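PDB 6N0S: ATPase associated with various cellular activities, AAA_5 from Staphylothermus marinus, which probably hydrolyses ATP as the motor of an McrB restriction system, this chain being its N-terminal EVE-like domain, which resembles PUA-like RNA-binding proteins. Local coordinates for residues A[24-29]-A[101-106]; A[40-45]-A[87-92]; A[56-61]-A[172-177]. All blocks are in the same frame, centred on the assembly; numbering follows the deposited sequence.

Contact 1. Residues A[24-29]-A[101-106]; sequences LDHIGL and KIFLDN
H26 sets its CB over one face of the F103 ring, and this CH-pi contact joins the loop between strands 12-17 and 30-34 of the EVE-like domain to the C-terminal end of helix 92-105. The evidence for a facial approach is direct: CB of H26 stands 3.9 Å from the centroid of the F103 ring, 16° off the normal. The two rings also form an offset edge-to-face pair, with the imidazole edge turned toward the phenyl face, centroids 5.7 Å apart and planes at 61°. H26 has its CG lodged between backbone N and carbonyl carbon, which carries the imidazole past the rim of the phenyl ring while CB stays over it. Y116 of helix 110-124 meets both rings edge-to-face, making an aromatic cluster of three.

The type I turn from L24 to I27 brings H26 to this position, and L29 follows it along the loop. CD1 of L29 lies 4.0 Å from CD1 of F103, reaching the ring obliquely. The same leucine faces N106, whose side chain comes from the opposite direction: CD2 of L29 is 3.5 Å from OD1 of N106, a plain van der Waals contact. Rotation of the N106 amide is fixed from within its own segment, where ND2 of N106 donates to the carbonyl O of I102 over 2.8 Å, nearly straight at 172° and close to the amide plane.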
loop_
_atom_site.group_PDB
_atom_site.type_symbol
_atom_site.label_atom_id
_atom_site.label_comp_id
_atom_site.label_asym_id
_atom_site.label_seq_id
_atom_site.Cartn_x
_atom_site.Cartn_y
_atom_site.Cartn_z
ATOM N N LEU A 24 -10.337 -5.958 -5.266
ATOM C CA LEU A 24 -9.209 -5.048 -5.473
ATOM C C LEU A 24 -9.652 -3.605 -5.638
ATOM O O LEU A 24 -8.811 -2.732 -5.888
ATOM C CB LEU A 24 -8.400 -5.475 -6.708
ATOM C CG LEU A 24 -7.921 -6.936 -6.713
ATOM C CD1 LEU A 24 -7.217 -7.297 -8.021
ATOM C CD2 LEU A 24 -7.028 -7.238 -5.537
ATOM N N ASP A 25 -10.955 -3.336 -5.510
ATOM C CA ASP A 25 -11.507 -2.013 -5.783
ATOM C C ASP A 25 -11.010 -0.965 -4.791
ATOM O O ASP A 25 -11.005 0.230 -5.105
ATOM C CB ASP A 25 -13.044 -2.066 -5.739
ATOM C CG ASP A 25 -13.651 -2.873 -6.887
ATOM O OD1 ASP A 25 -12.901 -3.323 -7.777
ATOM O OD2 ASP A 25 -14.893 -3.030 -6.915
ATOM N N HIS A 26 -10.607 -1.372 -3.599
ATOM C CA HIS A 26 -10.100 -0.415 -2.625
ATOM C C HIS A 26 -8.647 -0.012 -2.879
ATOM O O HIS A 26 -8.136 0.884 -2.193
ATOM C CB HIS A 26 -10.180 -1.018 -1.254
ATOM C CG HIS A 26 -9.307 -2.216 -1.112
ATOM N ND1 HIS A 26 -9.483 -3.356 -1.872
ATOM C CD2 HIS A 26 -8.213 -2.431 -0.347
ATOM C CE1 HIS A 26 -8.543 -4.233 -1.560
ATOM N NE2 HIS A 26 -7.767 -3.698 -0.634
ATOM N N ILE A 27 -7.967 -0.684 -3.789
ATOM C CA ILE A 27 -6.533 -0.470 -3.971
ATOM C C ILE A 27 -6.339 0.838 -4.707
ATOM O O ILE A 27 -6.974 1.078 -5.740
ATOM C CB ILE A 27 -5.881 -1.640 -4.715
ATOM C CG1 ILE A 27 -5.903 -2.869 -3.804
ATOM C CG2 ILE A 27 -4.365 -1.310 -5.035
ATOM C CD1 ILE A 27 -5.404 -4.141 -4.441
ATOM N N GLY A 28 -5.499 1.708 -4.149
ATOM C CA GLY A 28 -5.316 3.030 -4.689
ATOM C C GLY A 28 -5.948 4.122 -3.866
ATOM O O GLY A 28 -5.708 5.300 -4.153
ATOM N N LEU A 29 -6.697 3.778 -2.820
ATOM C CA LEU A 29 -7.335 4.754 -1.953
ATOM C C LEU A 29 -6.574 5.049 -0.672
ATOM O O LEU A 29 -6.609 6.189 -0.181
ATOM C CB LEU A 29 -8.739 4.263 -1.585
ATOM C CG LEU A 29 -9.676 4.038 -2.749
ATOM C CD1 LEU A 29 -11.012 3.537 -2.186
ATOM C CD2 LEU A 29 -9.853 5.304 -3.566
ATOM N N LYS A 101 -15.889 4.309 5.889
ATOM C CA LYS A 101 -16.418 5.523 5.280
ATOM C C LYS A 101 -15.732 5.817 3.957
ATOM O O LYS A 101 -16.393 6.118 2.956
ATOM C CB LYS A 101 -16.282 6.698 6.247
ATOM C CG LYS A 101 -16.587 8.050 5.623
ATOM C CD LYS A 101 -16.685 9.131 6.700
ATOM C CE LYS A 101 -16.509 10.527 6.125
ATOM N NZ LYS A 101 -17.344 10.738 4.900
ATOM N N ILE A 102 -14.404 5.733 3.916
ATOM C CA ILE A 102 -13.717 6.014 2.658
ATOM C C ILE A 102 -14.152 5.027 1.580
ATOM O O ILE A 102 -14.391 5.409 0.426
ATOM C CB ILE A 102 -12.192 6.001 2.860
ATOM C CG1 ILE A 102 -11.773 7.186 3.709
ATOM C CG2 ILE A 102 -11.503 6.095 1.529
ATOM C CD1 ILE A 102 -10.392 7.057 4.351
ATOM N N PHE A 103 -14.229 3.736 1.916
ATOM C CA PHE A 103 -14.557 2.760 0.886
ATOM C C PHE A 103 -16.011 2.942 0.402
ATOM O O PHE A 103 -16.283 2.863 -0.804
ATOM C CB PHE A 103 -14.303 1.333 1.414
ATOM C CG PHE A 103 -12.831 0.992 1.711
ATOM C CD1 PHE A 103 -11.773 1.816 1.333
ATOM C CD2 PHE A 103 -12.529 -0.192 2.360
ATOM C CE1 PHE A 103 -10.441 1.459 1.627
ATOM C CE2 PHE A 103 -11.224 -0.556 2.644
ATOM C CZ PHE A 103 -10.180 0.264 2.272
ATOM N N LEU A 104 -16.955 3.210 1.320
ATOM C CA LEU A 104 -18.355 3.442 0.905
ATOM C C LEU A 104 -18.465 4.669 0.014
ATOM O O LEU A 104 -19.120 4.624 -1.030
ATOM C CB LEU A 104 -19.294 3.599 2.118
ATOM C CG LEU A 104 -19.622 2.351 2.965
ATOM C CD1 LEU A 104 -20.184 2.718 4.358
ATOM C CD2 LEU A 104 -20.568 1.387 2.256
ATOM N N ASP A 105 -17.785 5.761 0.375
ATOM C CA ASP A 105 -17.808 6.956 -0.465
ATOM C C ASP A 105 -17.190 6.737 -1.837
ATOM O O ASP A 105 -17.362 7.596 -2.710
ATOM C CB ASP A 105 -17.079 8.123 0.212
ATOM C CG ASP A 105 -17.763 8.578 1.502
ATOM O OD1 ASP A 105 -18.789 7.972 1.899
ATOM O OD2 ASP A 105 -17.260 9.535 2.130
ATOM N N ASN A 106 -16.485 5.625 -2.058
ATOM C CA ASN A 106 -15.873 5.327 -3.351
ATOM C C ASN A 106 -16.614 4.219 -4.073
ATOM O O ASN A 106 -16.116 3.683 -5.070
ATOM C CB ASN A 106 -14.381 4.988 -3.164
ATOM C CG ASN A 106 -13.538 6.229 -3.030
ATOM O OD1 ASN A 106 -13.052 6.739 -4.020
ATOM N ND2 ASN A 106 -13.448 6.782 -1.825
#

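Contact 2. Residues A[40-45]-A[87-92]; sequences SEYRGI and VKEYSW
Y42 and E89 supply the polar part of this contact, a hydrogen bond in which OH of Y42 donates to OE2 of E89 over 3.1 Å. The carboxylate oxygen is met on its anti side, 16° out of the carboxylate plane. Seen from the tyrosine, OE2 of E89 lies at the ring edge, near the ring plane, and also comes within 3.5 Å of CE2 of Y42; ring and carboxylate planes are turned 61° apart. Two extended reaches span the gap: Y42 holds CG trans to its backbone N (chi1 -180°), and E89 runs extended beyond CG.

The contact ties helix 39-52 of this EVE-like domain to the approach and start of the short, weakly bonded edge strand at about 89-90, which belongs to the three-stranded antiparallel sheet with 132-136 and 30-34. The middle strand of that sheet contributes F133, whose ring stacks with that of Y42, and R46, one helical turn on, makes a cation-pi contact with the same tyrosine.

Van der Waals contact is slight. Even the nearest CA atoms across the segments, those of Y42 and V87, are 11.5 Å apart. V87 is a poorly ordered residue at the surface, and its CG2 sits 3.4 Å from OH of Y42.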
loop_
_atom_site.group_PDB
_atom_site.type_symbol
_atom_site.label_atom_id
_atom_site.label_comp_id
_atom_site.label_asym_id
_atom_site.label_seq_id
_atom_site.Cartn_x
_atom_site.Cartn_y
_atom_site.Cartn_z
ATOM N N SER A 40 9.849 -0.198 10.203
ATOM C CA SER A 40 10.839 0.482 9.365
ATOM C C SER A 40 10.241 0.965 8.039
ATOM O O SER A 40 10.725 1.954 7.461
ATOM C CB SER A 40 12.036 -0.431 9.110
ATOM O OG SER A 40 11.735 -1.452 8.196
ATOM N N GLU A 41 9.224 0.267 7.529
ATOM C CA GLU A 41 8.527 0.698 6.306
ATOM C C GLU A 41 7.744 1.975 6.546
ATOM O O GLU A 41 7.875 2.958 5.803
ATOM C CB GLU A 41 7.601 -0.410 5.837
ATOM C CG GLU A 41 8.373 -1.643 5.346
ATOM C CD GLU A 41 7.652 -2.987 5.525
ATOM O OE1 GLU A 41 6.510 -3.194 5.002
ATOM O OE2 GLU A 41 8.273 -3.864 6.173
ATOM N N TYR A 42 6.942 1.989 7.601
ATOM C CA TYR A 42 6.281 3.216 8.012
ATOM C C TYR A 42 7.281 4.340 8.242
ATOM O O TYR A 42 7.084 5.469 7.775
ATOM C CB TYR A 42 5.484 2.938 9.279
ATOM C CG TYR A 42 4.725 4.130 9.826
ATOM C CD1 TYR A 42 3.985 4.939 8.994
ATOM C CD2 TYR A 42 4.727 4.419 11.183
ATOM C CE1 TYR A 42 3.265 6.016 9.491
ATOM C CE2 TYR A 42 3.991 5.483 11.689
ATOM C CZ TYR A 42 3.262 6.273 10.831
ATOM O OH TYR A 42 2.536 7.336 11.315
ATOM N N ARG A 43 8.349 4.071 9.002
ATOM C CA ARG A 43 9.302 5.137 9.272
ATOM C C ARG A 43 9.934 5.626 7.970
ATOM O O ARG A 43 10.040 6.837 7.737
ATOM C CB ARG A 43 10.353 4.652 10.291
ATOM C CG ARG A 43 11.172 5.743 10.994
ATOM C CD ARG A 43 11.611 5.322 12.453
ATOM N NE ARG A 43 12.003 3.927 12.469
ATOM C CZ ARG A 43 11.523 2.991 13.274
ATOM N NH1 ARG A 43 10.652 3.270 14.215
ATOM N NH2 ARG A 43 11.939 1.749 13.126
ATOM N N GLY A 44 10.314 4.702 7.086
ATOM C CA GLY A 44 10.896 5.096 5.807
ATOM C C GLY A 44 9.961 5.911 4.931
ATOM O O GLY A 44 10.365 6.909 4.320
ATOM N N ILE A 45 8.704 5.486 4.808
ATOM C CA ILE A 45 7.847 6.226 3.898
ATOM C C ILE A 45 7.479 7.586 4.495
ATOM O O ILE A 45 7.399 8.591 3.777
ATOM C CB ILE A 45 6.622 5.370 3.497
ATOM C CG1 ILE A 45 6.057 5.872 2.162
ATOM C CG2 ILE A 45 5.620 5.355 4.568
ATOM C CD1 ILE A 45 5.164 4.809 1.430
ATOM N N VAL A 87 -0.384 13.725 10.497
ATOM C CA VAL A 87 -0.214 12.289 10.689
ATOM C C VAL A 87 -0.980 11.924 11.949
ATOM O O VAL A 87 -0.767 12.515 13.013
ATOM C CB VAL A 87 1.271 11.882 10.780
ATOM C CG1 VAL A 87 1.869 12.096 12.197
ATOM C CG2 VAL A 87 1.476 10.409 10.311
ATOM N N LYS A 88 -1.928 11.012 11.808
ATOM C CA LYS A 88 -2.727 10.518 12.914
ATOM C C LYS A 88 -2.554 9.007 12.980
ATOM O O LYS A 88 -2.406 8.345 11.944
ATOM C CB LYS A 88 -4.201 10.893 12.731
ATOM C CG LYS A 88 -5.033 10.775 13.980
ATOM C CD LYS A 88 -6.513 10.983 13.638
ATOM C CE LYS A 88 -7.448 10.669 14.808
ATOM N NZ LYS A 88 -6.974 9.505 15.632
ATOM N N GLU A 89 -2.528 8.476 14.198
ATOM C CA GLU A 89 -2.477 7.041 14.425
ATOM C C GLU A 89 -3.760 6.585 15.124
ATOM O O GLU A 89 -4.506 7.393 15.691
ATOM C CB GLU A 89 -1.202 6.682 15.197
ATOM C CG GLU A 89 0.035 7.021 14.321
ATOM C CD GLU A 89 1.382 6.817 15.023
ATOM O OE1 GLU A 89 1.387 6.376 16.198
ATOM O OE2 GLU A 89 2.441 7.083 14.386
ATOM N N TYR A 90 -4.051 5.285 15.030
ATOM C CA TYR A 90 -5.406 4.782 15.256
ATOM C C TYR A 90 -5.390 3.446 15.975
ATOM O O TYR A 90 -4.472 2.636 15.804
ATOM C CB TYR A 90 -6.158 4.572 13.952
ATOM C CG TYR A 90 -6.357 5.801 13.121
ATOM C CD1 TYR A 90 -5.387 6.223 12.215
ATOM C CD2 TYR A 90 -7.520 6.538 13.225
ATOM C CE1 TYR A 90 -5.586 7.356 11.437
ATOM C CE2 TYR A 90 -7.719 7.669 12.459
ATOM C CZ TYR A 90 -6.762 8.063 11.566
ATOM O OH TYR A 90 -6.984 9.186 10.816
ATOM N N SER A 91 -6.439 3.196 16.753
ATOM C CA SER A 91 -6.697 1.820 17.142
ATOM C C SER A 91 -7.427 1.101 16.006
ATOM O O SER A 91 -7.782 1.691 14.995
ATOM C CB SER A 91 -7.521 1.754 18.422
ATOM O OG SER A 91 -8.823 2.206 18.176
ATOM N N TRP A 92 -7.616 -0.202 16.179
ATOM C CA TRP A 92 -8.267 -1.016 15.154
ATOM C C TRP A 92 -9.723 -0.620 14.966
ATOM O O TRP A 92 -10.147 -0.414 13.813
ATOM C CB TRP A 92 -8.100 -2.488 15.541
ATOM C CG TRP A 92 -8.903 -3.480 14.757
ATOM C CD1 TRP A 92 -9.825 -4.363 15.250
ATOM C CD2 TRP A 92 -8.833 -3.721 13.347
ATOM N NE1 TRP A 92 -10.330 -5.141 14.238
ATOM C CE2 TRP A 92 -9.744 -4.768 13.059
ATOM C CE3 TRP A 92 -8.091 -3.153 12.299
ATOM C CZ2 TRP A 92 -9.930 -5.261 11.783
ATOM C CZ3 TRP A 92 -8.282 -3.641 11.023
ATOM C CH2 TRP A 92 -9.218 -4.682 10.769
#

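Contact 3. Residues A[56-61]-A[172-177]; sequences KIIHYI and EDYEAI
I58 projects from strand 54-61 toward helix 171-178, and its side chain can be followed outward from CB, where it forks into two branches. The short branch, CG2 of I58, is only grazed by the helix, at 4.2 Å from CG2 of I177. The longer branch does most of the work. Its first carbon, CG1 of I58, is 4.0 Å from CD1 of Y174 and slightly farther from CE1 of Y174, so it meets the CD1-CE1 side of the ring obliquely. At the tip, CD1 of I58 meets both helix residues, 3.6 Å from CD1 of Y174 and 3.7 Å from CG2 of I177. The torsions account for this reach: chi1 -65° sets CG1 opposite the carbonyl carbon, and chi2 179° stretches CD1 away from CA toward the helix. CD1 of I58 also lies 3.9 Å from CB of I177.

The tyrosine continues the contact along the strand to K56, where CE1 of Y174 is 3.9 Å from CB of K56; beyond CB the bent lysine chain leads off from the helix. No hydrogen bond joins the two segments, and the polar end of Y174 is satisfied elsewhere, its OH bonded to E76 of strand 72-80, while Y12 of strand 12-17 stacks on its ring. Y143 of strand 138-148 touches both I58 and I177.

The axes of the short strand and helix segments approach to 10.3 Å, a spacing usual for a helix packed on a sheet through one layer of side chains, and their directions differ by 55°. This is helix-on-sheet packing, with the C-terminal helix laid across a face of the five-stranded mixed sheet in the PUA-like fold of the EVE-like domain.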
loop_
_atom_site.group_PDB
_atom_site.type_symbol
_atom_site.label_atom_id
_atom_site.label_comp_id
_atom_site.label_asym_id
_atom_site.label_seq_id
_atom_site.Cartn_x
_atom_site.Cartn_y
_atom_site.Cartn_z
ATOM N N LYS A 56 5.235 8.703 -5.363
ATOM C CA LYS A 56 4.511 7.884 -6.326
ATOM C C LYS A 56 4.446 6.432 -5.833
ATOM O O LYS A 56 5.481 5.829 -5.514
ATOM C CB LYS A 56 5.184 7.920 -7.701
ATOM C CG LYS A 56 5.495 9.287 -8.238
ATOM C CD LYS A 56 4.302 9.968 -8.856
ATOM C CE LYS A 56 4.127 11.403 -8.319
ATOM N NZ LYS A 56 5.274 12.303 -8.601
ATOM N N ILE A 57 3.240 5.869 -5.786
ATOM C CA ILE A 57 3.003 4.528 -5.263
ATOM C C ILE A 57 2.552 3.634 -6.400
ATOM O O ILE A 57 1.540 3.910 -7.065
ATOM C CB ILE A 57 1.951 4.541 -4.144
ATOM C CG1 ILE A 57 2.291 5.585 -3.086
ATOM C CG2 ILE A 57 1.786 3.139 -3.531
ATOM C CD1 ILE A 57 3.546 5.386 -2.348
ATOM N N ILE A 58 3.284 2.580 -6.639
ATOM C CA ILE A 58 2.835 1.525 -7.538
ATOM C C ILE A 58 2.232 0.397 -6.712
ATOM O O ILE A 58 2.786 -0.007 -5.686
ATOM C CB ILE A 58 3.991 1.026 -8.406
ATOM C CG1 ILE A 58 4.476 2.154 -9.331
ATOM C CG2 ILE A 58 3.542 -0.156 -9.197
ATOM C CD1 ILE A 58 5.654 1.697 -10.204
ATOM N N HIS A 59 1.100 -0.125 -7.167
ATOM C CA HIS A 59 0.316 -1.119 -6.433
ATOM C C HIS A 59 0.537 -2.500 -7.044
ATOM O O HIS A 59 0.293 -2.713 -8.242
ATOM C CB HIS A 59 -1.171 -0.736 -6.430
ATOM C CG HIS A 59 -1.432 0.573 -5.744
ATOM N ND1 HIS A 59 -1.586 0.675 -4.380
ATOM C CD2 HIS A 59 -1.501 1.839 -6.225
ATOM C CE1 HIS A 59 -1.761 1.946 -4.050
ATOM N NE2 HIS A 59 -1.698 2.673 -5.152
ATOM N N TYR A 60 1.017 -3.420 -6.221
ATOM C CA TYR A 60 1.347 -4.779 -6.629
ATOM C C TYR A 60 0.407 -5.766 -5.945
ATOM O O TYR A 60 0.060 -5.604 -4.766
ATOM C CB TYR A 60 2.814 -5.092 -6.245
ATOM C CG TYR A 60 3.224 -6.535 -6.416
ATOM C CD1 TYR A 60 3.627 -7.021 -7.647
ATOM C CD2 TYR A 60 3.225 -7.403 -5.345
ATOM C CE1 TYR A 60 4.021 -8.327 -7.807
ATOM C CE2 TYR A 60 3.620 -8.714 -5.492
ATOM C CZ TYR A 60 3.999 -9.174 -6.731
ATOM O OH TYR A 60 4.374 -10.482 -6.889
ATOM N N ILE A 61 0.074 -6.828 -6.667
ATOM C CA ILE A 61 -0.852 -7.851 -6.229
ATOM C C ILE A 61 -0.089 -9.163 -6.212
ATOM O O ILE A 61 0.453 -9.571 -7.241
ATOM C CB ILE A 61 -2.054 -7.936 -7.190
ATOM C CG1 ILE A 61 -2.677 -6.556 -7.403
ATOM C CG2 ILE A 61 -3.058 -8.873 -6.690
ATOM C CD1 ILE A 61 -3.306 -5.926 -6.191
ATOM N N GLU A 172 14.559 4.631 -11.522
ATOM C CA GLU A 172 14.561 3.904 -12.777
ATOM C C GLU A 172 13.660 2.670 -12.723
ATOM O O GLU A 172 13.192 2.203 -13.770
ATOM C CB GLU A 172 16.011 3.542 -13.128
ATOM C CG GLU A 172 16.699 2.694 -12.102
ATOM C CD GLU A 172 17.668 3.465 -11.197
ATOM O OE1 GLU A 172 18.699 2.844 -10.856
ATOM O OE2 GLU A 172 17.398 4.652 -10.820
ATOM N N ASP A 173 13.404 2.114 -11.530
ATOM C CA ASP A 173 12.489 0.977 -11.444
ATOM C C ASP A 173 11.055 1.439 -11.647
ATOM O O ASP A 173 10.268 0.756 -12.304
ATOM C CB ASP A 173 12.602 0.254 -10.095
ATOM C CG ASP A 173 14.012 -0.217 -9.786
ATOM O OD1 ASP A 173 14.742 -0.529 -10.749
ATOM O OD2 ASP A 173 14.372 -0.257 -8.584
ATOM N N TYR A 174 10.704 2.587 -11.066
ATOM C CA TYR A 174 9.430 3.240 -11.347
ATOM C C TYR A 174 9.227 3.460 -12.844
ATOM O O TYR A 174 8.205 3.069 -13.408
ATOM C CB TYR A 174 9.367 4.576 -10.606
ATOM C CG TYR A 174 8.166 5.349 -11.021
ATOM C CD1 TYR A 174 6.907 5.069 -10.466
ATOM C CD2 TYR A 174 8.254 6.319 -12.013
ATOM C CE1 TYR A 174 5.786 5.753 -10.871
ATOM C CE2 TYR A 174 7.125 7.003 -12.435
ATOM C CZ TYR A 174 5.899 6.718 -11.863
ATOM O OH TYR A 174 4.794 7.419 -12.277
ATOM N N GLU A 175 10.190 4.104 -13.501
ATOM C CA GLU A 175 10.079 4.344 -14.932
ATOM C C GLU A 175 9.956 3.049 -15.707
ATOM O O GLU A 175 9.244 2.994 -16.721
ATOM C CB GLU A 175 11.288 5.146 -15.425
ATOM C CG GLU A 175 11.310 6.561 -14.911
ATOM C CD GLU A 175 12.183 7.491 -15.743
ATOM O OE1 GLU A 175 13.161 7.020 -16.370
ATOM O OE2 GLU A 175 11.901 8.713 -15.741
ATOM N N ALA A 176 10.611 1.986 -15.246
ATOM C CA ALA A 176 10.529 0.724 -15.969
ATOM C C ALA A 176 9.114 0.146 -15.934
ATOM O O ALA A 176 8.628 -0.394 -16.938
ATOM C CB ALA A 176 11.519 -0.281 -15.379
ATOM N N ILE A 177 8.467 0.192 -14.768
ATOM C CA ILE A 177 7.113 -0.333 -14.618
ATOM C C ILE A 177 6.109 0.618 -15.252
ATOM O O ILE A 177 5.226 0.214 -16.018
ATOM C CB ILE A 177 6.805 -0.559 -13.122
ATOM C CG1 ILE A 177 7.622 -1.723 -12.552
ATOM C CG2 ILE A 177 5.311 -0.817 -12.897
ATOM C CD1 ILE A 177 7.596 -1.776 -11.003
#

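How the contacts relate
All three contacts are partly buried, their centres 12 to 13 Å from the chain centre. Contact 3 lies deepest in character: none of its touching residues is exposed, and its helix-on-sheet packing is apolar. Contacts 1 and 2 each include an exposed residue, N106 and V87. Contact 1 joins loop to helix end through aromatic and aliphatic groups; contact 2, burying just 112 Å² at a sheet edge, has the one hydrogen bond across segments. Strand 54-61 connects them: CD1 of I27 in contact 1 is 3.3 Å from CD1 of its I61, while its I57 meets I45 of contact 2. Contacts 1 and 2 do not touch, although strand 89-90 leads into helix 92-105.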